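Local structure of glutamine synthetase (Streptomyces coelicolor, 4BAX) at residues A[12-17]-A[46-51]. The protein belongs to the glutamine synthetase family, with a beta-Grasp domain joined to a catalytic domain in an assembly of ten chains. Residues are numbered along the deposited sequence; the frame is centred on the assembly and turned at random.
Sequences DGTEPT and STNQAE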
loop_
_atom_site.group_PDB
_atom_site.type_symbol
_atom_site.label_atom_id
_atom_site.label_comp_id
_atom_site.label_asym_id
_atom_site.label_seq_id
_atom_site.Cartn_x
_atom_site.Cartn_y
_atom_site.Cartn_z
ATOM N N ASP A 12 25.128 13.676 -30.312
ATOM C CA ASP A 12 26.151 12.638 -30.372
ATOM C C ASP A 12 26.171 11.820 -31.681
ATOM O O ASP A 12 25.588 12.214 -32.697
ATOM C CB ASP A 12 26.166 11.761 -29.110
ATOM C CG ASP A 12 24.972 10.830 -29.008
ATOM O OD1 ASP A 12 24.262 10.610 -30.015
ATOM O OD2 ASP A 12 24.716 10.340 -27.887
ATOM N N GLY A 13 26.901 10.713 -31.656
ATOM C CA GLY A 13 27.014 9.848 -32.808
ATOM C C GLY A 13 26.294 8.525 -32.620
ATOM O O GLY A 13 26.633 7.544 -33.294
ATOM N N THR A 14 25.312 8.494 -31.715
ATOM C CA THR A 14 24.537 7.273 -31.465
ATOM C C THR A 14 23.752 6.841 -32.691
ATOM O O THR A 14 23.266 7.681 -33.465
ATOM C CB THR A 14 23.591 7.400 -30.235
ATOM O OG1 THR A 14 24.313 7.877 -29.091
ATOM C CG2 THR A 14 22.977 6.049 -29.892
ATOM N N GLU A 15 23.644 5.525 -32.857
ATOM C CA GLU A 15 22.947 4.929 -33.994
ATOM C C GLU A 15 21.828 4.008 -33.479
ATOM O O GLU A 15 22.025 3.321 -32.468
ATOM C CB GLU A 15 23.941 4.118 -34.829
ATOM C CG GLU A 15 24.956 5.008 -35.567
ATOM C CD GLU A 15 26.037 4.216 -36.316
ATOM O OE1 GLU A 15 25.688 3.260 -37.046
ATOM O OE2 GLU A 15 27.239 4.558 -36.183
ATOM N N PRO A 16 20.673 3.949 -34.197
ATOM C CA PRO A 16 20.322 4.670 -35.441
ATOM C C PRO A 16 20.002 6.151 -35.269
ATOM O O PRO A 16 20.096 6.911 -36.248
ATOM C CB PRO A 16 19.060 3.941 -35.931
ATOM C CG PRO A 16 18.648 2.995 -34.837
ATOM C CD PRO A 16 19.506 3.241 -33.638
ATOM N N THR A 17 19.554 6.536 -34.074
ATOM C CA THR A 17 19.147 7.913 -33.812
ATOM C C THR A 17 20.067 8.536 -32.783
ATOM O O THR A 17 20.190 8.033 -31.664
ATOM C CB THR A 17 17.708 7.985 -33.332
ATOM O OG1 THR A 17 16.862 7.407 -34.337
ATOM C CG2 THR A 17 17.301 9.423 -33.138
ATOM N N SER A 46 32.384 7.899 -24.505
ATOM C CA SER A 46 31.163 7.847 -23.728
ATOM C C SER A 46 29.905 8.213 -24.527
ATOM O O SER A 46 28.779 7.951 -24.083
ATOM C CB SER A 46 31.325 8.769 -22.515
ATOM O OG SER A 46 32.461 8.413 -21.735
ATOM N N THR A 47 30.097 8.814 -25.701
ATOM C CA THR A 47 28.967 9.344 -26.477
ATOM C C THR A 47 28.739 8.724 -27.869
ATOM O O THR A 47 28.006 9.302 -28.679
ATOM C CB THR A 47 29.032 10.893 -26.607
ATOM O OG1 THR A 47 30.289 11.277 -27.182
ATOM C CG2 THR A 47 28.888 11.550 -25.240
ATOM N N ASN A 48 29.374 7.585 -28.155
ATOM C CA ASN A 48 29.215 6.898 -29.453
ATOM C C ASN A 48 29.824 7.721 -30.596
ATOM O O ASN A 48 29.510 7.539 -31.773
ATOM C CB ASN A 48 27.735 6.574 -29.719
ATOM C CG ASN A 48 27.169 5.563 -28.727
ATOM O OD1 ASN A 48 27.867 4.647 -28.296
ATOM N ND2 ASN A 48 25.928 5.782 -28.295
ATOM N N GLN A 49 30.696 8.638 -30.195
ATOM C CA GLN A 49 31.486 9.482 -31.082
ATOM C C GLN A 49 32.925 9.032 -30.972
ATOM O O GLN A 49 33.874 9.751 -31.297
ATOM C CB GLN A 49 31.290 10.933 -30.687
ATOM C CG GLN A 49 29.917 11.421 -31.078
ATOM C CD GLN A 49 29.571 12.734 -30.453
ATOM O OE1 GLN A 49 29.842 12.949 -29.274
ATOM N NE2 GLN A 49 28.979 13.629 -31.231
ATOM N N ALA A 50 33.055 7.826 -30.442
ATOM C CA ALA A 50 34.264 7.042 -30.495
ATOM C C ALA A 50 33.833 5.598 -30.242
ATOM O O ALA A 50 33.728 4.805 -31.179
ATOM C CB ALA A 50 35.244 7.494 -29.427
ATOM N N GLU A 51 33.513 5.297 -28.978
ATOM C CA GLU A 51 33.427 3.926 -28.452
ATOM C C GLU A 51 34.754 3.214 -28.777
ATOM O O GLU A 51 34.801 2.012 -29.058
ATOM C CB GLU A 51 32.184 3.159 -28.974
ATOM C CG GLU A 51 30.790 3.679 -28.545
ATOM C CD GLU A 51 30.551 3.700 -27.033
ATOM O OE1 GLU A 51 31.159 2.886 -26.308
ATOM O OE2 GLU A 51 29.752 4.533 -26.558
#
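Gly13 and Thr47 supply the one backbone hydrogen bond between these two segments: Gly13 N donates to Thr47 O over 3.5 Å, a weak bond although nearly straight at 161°. Asp12 CB packs against the same carbonyl, and Gln49 lies along the backbone of Asp12 and Gly13. The Gln49 chain, extended beyond CG, runs past the peptide, so that CG comes 3.2 Å from Gly13 N while NE2 approaches Asp12 CA. Three partners hold the Gln49 amide: Thr47 OG1 donates to Gln49 OE1 at 2.7 Å, tilted just 17° from the carbonyl plane, Trp10 NE1 meets OE1 weakly, and Ser91 OG pairs with NE2. Thr47 can make its bond because chi1 of 56° sets OG1 between its own backbone N and carbonyl carbon.

Asp12 shapes its own loop. Its OD1 accepts from Thr14 N at 2.9 Å, an Asx turn, and OD2 accepts from Thr14 OG1; both donors stand well out of the carboxylate plane. A salt bridge from OD2 to Arg21 and a bond from Lys19 N to OD1 add to this grip, which would probably favour the charged carboxylate. Asn48 CB rests 3.7 Å from Thr14 CA, bringing the two side chains together at a slant.

Both loops belong to the beta-Grasp domain, one linking antiparallel strands 3-11 and 20-28, the other strands 40-43 and 56-66. Phe42 of strand 40-43 and Arg21 of strand 20-28 pack against Thr47, which also touches Tyr141 of a neighbouring subunit.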